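Local coordinates for protein aminoglycoside phosphotransferase (Mycobacterium smegmatis, PDB 6EF6) that phosphorylates (S)-1-amino-2-propanol as the kinase of the aminoacetone utilization microcompartment, at residues A[44-49]-A[57-62]; A[63-68]-A[129-134]. All blocks are in the same frame, centred on the assembly; numbering follows the deposited sequence.

In the fold
Both interactions belong to one antiparallel sheet, that of the smaller, N-terminal lobe of a protein-kinase-like fold, and their middle strands, 55-61 and 64-70, are bonded neighbours that follow each other in the chain. Interaction 1 pairs the outermost strand 45-48 with 55-61 in a full ladder; the face of Leu46 and Tyr57 packs on helix 28-35, while the other mixes exposed Ser45 and Arg47 with buried Leu58. Interaction 2 is deeper at one end: Ile67 and Phe129 are buried and wall a pocket holding benzoic acid. Its ladder is short, because the second chain soon turns off, and a water and side-chain packing take over from backbone pairing.

Interaction 1: residues A[44-49]-A[57-62]; sequences ASLRLL and YLVEDG
The carbonyl oxygen of Glu60 takes two bonds from a single residue, one from Ser45 N at 3.0 Å and one from Ser45 OG at 3.1 Å. The hydroxyl reaches it because chi1 of Ser45, 60°, places OG between the backbone N and the carbonyl carbon. A small, hydrogen-donating side chain suits this strand start at the surface. Beyond it the hairpin runs antiparallel: Glu60 N returns a bond to Ser45 O, and Arg47 and Leu58 form the next hydrogen-bonded pair, with Leu58 N only 2.8 Å from Arg47 O. On one face, Leu46 and Val59 lie side by side and point the same way, CD2 to CG2 at 3.7 Å. Next to them Leu48, its CG swung anti to the backbone N (chi1 -176°), lays CD1 over one face of the Tyr57 ring, a CH-pi contact 4.0 Å from the centroid. Tyr57 and Leu46 also meet Ala31 of helix 28-35, which packs on this face. The other face carries Glu60, buried Leu58, and Ser45 and Arg47, whose polar ends tolerate solvent. Leu49 CD2 packs 3.9 Å from Leu58 CB. Backbone bonds thus hold the edge strand, with apolar contacts on both faces.

Interaction 2: residues A[63-68]-A[129-134]; sequences EHQSIL and FEMVGG. With BEZ (benzoic acid), chain B.
Ile67 and Phe129 are the hydrogen-bonded pair that joins strands 64-70 and 124-130 in the antiparallel sheet of the kinase-like N-terminal lobe. Phe129 N donates to Ile67 O at 2.7 Å, an almost straight bond of 175°, and Ile67 N answers to Phe129 O. Beyond this pair the chain turns off, probably in the position where kinase folds link their two lobes.

The shapes then fit by side chain. CG1 of Ile67 lies beside the backbone N and the arm is extended (chi2 167°), which carries CD1 into the hollow formed by Met131 SD, Val132 CG2 and the benzoic acid ring. It lies 4.1 Å from Val132 CG2 and 3.5 Å from C4 of the ligand; the slim ethyl arm of isoleucine reaches into the hollow while CG2 also faces the ligand. Phe129 supplies the neighbouring wall: C6 of benzoic acid sits over one face of its ring, toward the rim, with CD2 3.6 Å away. Pro100 touches Phe129 too, and Arg69 bonds the ligand. The pocket is consistent with the nucleotide-binding cleft of related kinases.

At the other end, Met131 and Gln65 cross at an angle. In the flexible thioether chain CG, anti to the backbone N (chi1 -175°), lies 3.8 Å from Gln65 CB, and the bend beyond it turns SD along Gln65 and CE beside OE1, while Gln65 NE2 bonds Glu136. Ser66 is small enough for its CB to lie 3.4 Å from Phe129 O; its OG is taken up by His128 and, within the strand, by His64 NE2. Where the backbones have separated too far to pair, a water fills in, donating to Gln65 O at 2.7 Å and accepting from Met131 N.

Interaction 1: residues A[44-49]-A[57-62]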
loop_
_atom_site.group_PDB
_atom_site.type_symbol
_atom_site.label_atom_id
_atom_site.label_comp_id
_atom_site.label_asym_id
_atom_site.label_seq_id
_atom_site.Cartn_x
_atom_site.Cartn_y
_atom_site.Cartn_z
ATOM N N ALA A 44 -4.580 8.407 28.335
ATOM C CA ALA A 44 -3.351 8.584 27.571
ATOM C C ALA A 44 -3.571 9.645 26.505
ATOM O O ALA A 44 -4.687 9.845 26.016
ATOM C CB ALA A 44 -2.947 7.278 26.887
ATOM N N SER A 45 -2.503 10.343 26.151
ATOM C CA SER A 45 -2.610 11.319 25.085
ATOM C C SER A 45 -2.615 10.603 23.741
ATOM O O SER A 45 -2.016 9.533 23.578
ATOM C CB SER A 45 -1.460 12.324 25.138
ATOM O OG SER A 45 -0.213 11.684 25.009
ATOM N N LEU A 46 -3.323 11.198 22.788
ATOM C CA LEU A 46 -3.411 10.702 21.423
ATOM C C LEU A 46 -2.984 11.798 20.461
ATOM O O LEU A 46 -3.424 12.941 20.584
ATOM C CB LEU A 46 -4.846 10.302 21.092
ATOM C CG LEU A 46 -5.409 9.134 21.901
ATOM C CD1 LEU A 46 -6.923 9.029 21.666
ATOM C CD2 LEU A 46 -4.709 7.838 21.507
ATOM N N ARG A 47 -2.132 11.444 19.511
ATOM C CA ARG A 47 -1.626 12.356 18.485
ATOM C C ARG A 47 -1.904 11.700 17.143
ATOM O O ARG A 47 -1.408 10.594 16.875
ATOM C CB ARG A 47 -0.116 12.537 18.654
ATOM C CG ARG A 47 0.595 13.287 17.537
ATOM C CD ARG A 47 0.286 14.756 17.607
ATOM N NE ARG A 47 0.621 15.283 18.917
ATOM C CZ ARG A 47 0.161 16.428 19.406
ATOM N NH1 ARG A 47 -0.666 17.179 18.684
ATOM N NH2 ARG A 47 0.519 16.810 20.626
ATOM N N LEU A 48 -2.684 12.359 16.295
ATOM C CA LEU A 48 -2.953 11.807 14.963
ATOM C C LEU A 48 -1.696 11.833 14.097
ATOM O O LEU A 48 -1.087 12.888 13.902
ATOM C CB LEU A 48 -4.060 12.605 14.268
ATOM C CG LEU A 48 -4.469 12.024 12.900
ATOM C CD1 LEU A 48 -5.065 10.615 13.063
ATOM C CD2 LEU A 48 -5.432 12.987 12.165
ATOM N N LEU A 49 -1.320 10.676 13.550
ATOM C CA LEU A 49 -0.136 10.552 12.707
ATOM C C LEU A 49 -0.508 10.650 11.228
ATOM O O LEU A 49 -1.635 10.354 10.822
ATOM C CB LEU A 49 0.572 9.215 12.991
ATOM C CG LEU A 49 1.063 9.041 14.434
ATOM C CD1 LEU A 49 1.798 7.714 14.581
ATOM C CD2 LEU A 49 1.958 10.212 14.876
ATOM N N TYR A 57 -2.871 6.713 15.499
ATOM C CA TYR A 57 -2.546 7.628 16.586
ATOM C C TYR A 57 -1.326 7.146 17.351
ATOM O O TYR A 57 -1.191 5.954 17.655
ATOM C CB TYR A 57 -3.694 7.718 17.591
ATOM C CG TYR A 57 -4.985 8.254 17.010
ATOM C CD1 TYR A 57 -5.907 7.402 16.432
ATOM C CD2 TYR A 57 -5.276 9.621 17.034
ATOM C CE1 TYR A 57 -7.087 7.880 15.905
ATOM C CE2 TYR A 57 -6.450 10.103 16.496
ATOM C CZ TYR A 57 -7.353 9.223 15.934
ATOM O OH TYR A 57 -8.508 9.732 15.395
ATOM N N LEU A 58 -0.460 8.090 17.699
ATOM C CA LEU A 58 0.595 7.843 18.672
ATOM C C LEU A 58 -0.013 7.954 20.056
ATOM O O LEU A 58 -0.571 9.000 20.405
ATOM C CB LEU A 58 1.709 8.868 18.502
ATOM C CG LEU A 58 2.787 8.827 19.597
ATOM C CD1 LEU A 58 3.464 7.448 19.595
ATOM C CD2 LEU A 58 3.815 9.932 19.389
ATOM N N VAL A 59 0.091 6.886 20.842
ATOM C CA VAL A 59 -0.446 6.839 22.202
ATOM C C VAL A 59 0.705 7.068 23.170
ATOM O O VAL A 59 1.697 6.327 23.143
ATOM C CB VAL A 59 -1.081 5.464 22.487
ATOM C CG1 VAL A 59 -1.638 5.409 23.919
ATOM C CG2 VAL A 59 -2.160 5.128 21.486
ATOM N N GLU A 60 0.569 8.047 24.061
ATOM C CA GLU A 60 1.639 8.378 24.998
ATOM C C GLU A 60 1.091 8.390 26.415
ATOM O O GLU A 60 0.147 9.125 26.710
ATOM C CB GLU A 60 2.287 9.721 24.657
ATOM C CG GLU A 60 2.894 9.710 23.262
ATOM C CD GLU A 60 3.568 11.015 22.881
ATOM O OE1 GLU A 60 4.814 11.074 22.960
ATOM O OE2 GLU A 60 2.860 11.974 22.497
ATOM N N ASP A 61 1.684 7.571 27.276
ATOM C CA ASP A 61 1.234 7.392 28.656
ATOM C C ASP A 61 2.504 7.460 29.496
ATOM O O ASP A 61 3.175 6.447 29.701
ATOM C CB ASP A 61 0.522 6.047 28.764
ATOM C CG ASP A 61 0.109 5.700 30.186
ATOM O OD1 ASP A 61 0.213 6.572 31.070
ATOM O OD2 ASP A 61 -0.308 4.538 30.407
ATOM N N GLY A 62 2.845 8.659 29.962
ATOM C CA GLY A 62 4.131 8.866 30.595
ATOM C C GLY A 62 5.254 8.470 29.659
ATOM O O GLY A 62 5.411 9.065 28.590
#

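Interaction 2: residues A[63-68]-A[129-134]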
loop_
_atom_site.group_PDB
_atom_site.type_symbol
_atom_site.label_atom_id
_atom_site.label_comp_id
_atom_site.label_asym_id
_atom_site.label_seq_id
_atom_site.Cartn_x
_atom_site.Cartn_y
_atom_site.Cartn_z
ATOM N N GLU A 63 6.017 7.438 30.027
ATOM C CA GLU A 63 7.109 6.964 29.181
ATOM C C GLU A 63 6.619 6.080 28.045
ATOM O O GLU A 63 7.273 6.005 26.999
ATOM C CB GLU A 63 8.111 6.162 30.016
ATOM C CG GLU A 63 8.909 6.997 31.023
ATOM C CD GLU A 63 9.898 6.162 31.847
ATOM O OE1 GLU A 63 9.851 4.917 31.768
ATOM O OE2 GLU A 63 10.730 6.749 32.568
ATOM N N HIS A 64 5.492 5.398 28.227
ATOM C CA HIS A 64 5.046 4.410 27.255
ATOM C C HIS A 64 4.592 5.083 25.962
ATOM O O HIS A 64 3.864 6.078 25.995
ATOM C CB HIS A 64 3.894 3.609 27.856
ATOM C CG HIS A 64 3.273 2.636 26.908
ATOM N ND1 HIS A 64 3.903 1.474 26.516
ATOM C CD2 HIS A 64 2.083 2.658 26.264
ATOM C CE1 HIS A 64 3.123 0.819 25.674
ATOM N NE2 HIS A 64 2.012 1.513 25.508
ATOM N N GLN A 65 5.047 4.554 24.827
ATOM C CA GLN A 65 4.551 4.931 23.510
ATOM C C GLN A 65 4.034 3.692 22.802
ATOM O O GLN A 65 4.607 2.611 22.947
ATOM C CB GLN A 65 5.659 5.529 22.646
ATOM C CG GLN A 65 6.101 6.914 23.074
ATOM C CD GLN A 65 7.156 7.484 22.140
ATOM O OE1 GLN A 65 8.105 6.799 21.779
ATOM N NE2 GLN A 65 6.988 8.732 21.744
ATOM N N SER A 66 2.940 3.852 22.057
ATOM C CA SER A 66 2.426 2.795 21.190
ATOM C C SER A 66 1.563 3.429 20.105
ATOM O O SER A 66 1.416 4.647 20.047
ATOM C CB SER A 66 1.703 1.703 21.995
ATOM O OG SER A 66 0.634 2.233 22.768
ATOM N N ILE A 67 1.057 2.596 19.198
ATOM C CA ILE A 67 0.340 3.065 18.019
ATOM C C ILE A 67 -1.031 2.411 17.933
ATOM O O ILE A 67 -1.151 1.177 17.979
ATOM C CB ILE A 67 1.151 2.821 16.735
ATOM C CG1 ILE A 67 2.400 3.714 16.779
ATOM C CG2 ILE A 67 0.299 3.129 15.531
ATOM C CD1 ILE A 67 3.430 3.363 15.748
ATOM N N LEU A 68 -2.068 3.224 17.780
ATOM C CA LEU A 68 -3.427 2.708 17.672
ATOM C C LEU A 68 -3.974 2.986 16.270
ATOM O O LEU A 68 -4.018 4.146 15.840
ATOM C CB LEU A 68 -4.309 3.361 18.742
ATOM C CG LEU A 68 -5.668 2.743 18.959
ATOM C CD1 LEU A 68 -5.556 1.379 19.585
ATOM C CD2 LEU A 68 -6.480 3.671 19.883
ATOM N N PHE A 129 -0.589 -1.469 18.103
ATOM C CA PHE A 129 0.754 -1.943 17.789
ATOM C C PHE A 129 1.784 -1.337 18.737
ATOM O O PHE A 129 1.590 -0.229 19.258
ATOM C CB PHE A 129 1.144 -1.533 16.351
ATOM C CG PHE A 129 0.266 -2.135 15.271
ATOM C CD1 PHE A 129 0.455 -3.449 14.853
ATOM C CD2 PHE A 129 -0.725 -1.370 14.652
ATOM C CE1 PHE A 129 -0.337 -3.992 13.833
ATOM C CE2 PHE A 129 -1.533 -1.898 13.656
ATOM C CZ PHE A 129 -1.321 -3.210 13.217
ATOM N N GLU A 130 2.922 -2.027 18.896
ATOM C CA GLU A 130 4.029 -1.459 19.648
ATOM C C GLU A 130 4.602 -0.273 18.886
ATOM O O GLU A 130 4.428 -0.139 17.666
ATOM C CB GLU A 130 5.118 -2.503 19.907
ATOM C CG GLU A 130 4.635 -3.684 20.745
ATOM C CD GLU A 130 5.743 -4.624 21.188
ATOM O OE1 GLU A 130 6.899 -4.459 20.747
ATOM O OE2 GLU A 130 5.443 -5.545 21.979
ATOM N N MET A 131 5.299 0.590 19.620
ATOM C CA MET A 131 5.926 1.753 19.005
ATOM C C MET A 131 6.895 1.296 17.907
ATOM O O MET A 131 7.502 0.221 17.978
ATOM C CB MET A 131 6.647 2.594 20.069
ATOM C CG MET A 131 7.228 3.879 19.564
ATOM S SD MET A 131 6.021 4.874 18.700
ATOM C CE MET A 131 6.965 6.316 18.264
ATOM N N VAL A 132 6.984 2.108 16.856
ATOM C CA VAL A 132 7.843 1.858 15.703
ATOM C C VAL A 132 8.795 3.037 15.566
ATOM O O VAL A 132 8.354 4.190 15.556
ATOM C CB VAL A 132 6.997 1.711 14.428
ATOM C CG1 VAL A 132 7.904 1.644 13.185
ATOM C CG2 VAL A 132 6.104 0.480 14.500
ATOM N N GLY A 133 10.096 2.752 15.456
ATOM C CA GLY A 133 11.055 3.824 15.233
ATOM C C GLY A 133 10.764 4.570 13.942
ATOM O O GLY A 133 10.685 3.974 12.860
ATOM N N GLY A 134 10.624 5.887 14.046
ATOM C CA GLY A 134 10.314 6.733 12.917
ATOM C C GLY A 134 8.891 7.242 12.931
ATOM O O GLY A 134 8.552 8.116 12.121
HETATM C C BEZ B . -0.632 0.684 10.228
HETATM O O1 BEZ B . -0.797 -0.493 9.907
HETATM O O2 BEZ B . -1.427 1.566 9.793
HETATM C C1 BEZ B . 0.513 1.021 11.121
HETATM C C2 BEZ B . 0.992 2.316 11.186
HETATM C C3 BEZ B . 2.059 2.610 12.028
HETATM C C4 BEZ B . 2.646 1.604 12.783
HETATM C C5 BEZ B . 2.158 0.303 12.716
HETATM C C6 BEZ B . 1.101 0.018 11.876
HETATM O O HOH W 1 5.459 0.049 22.425
#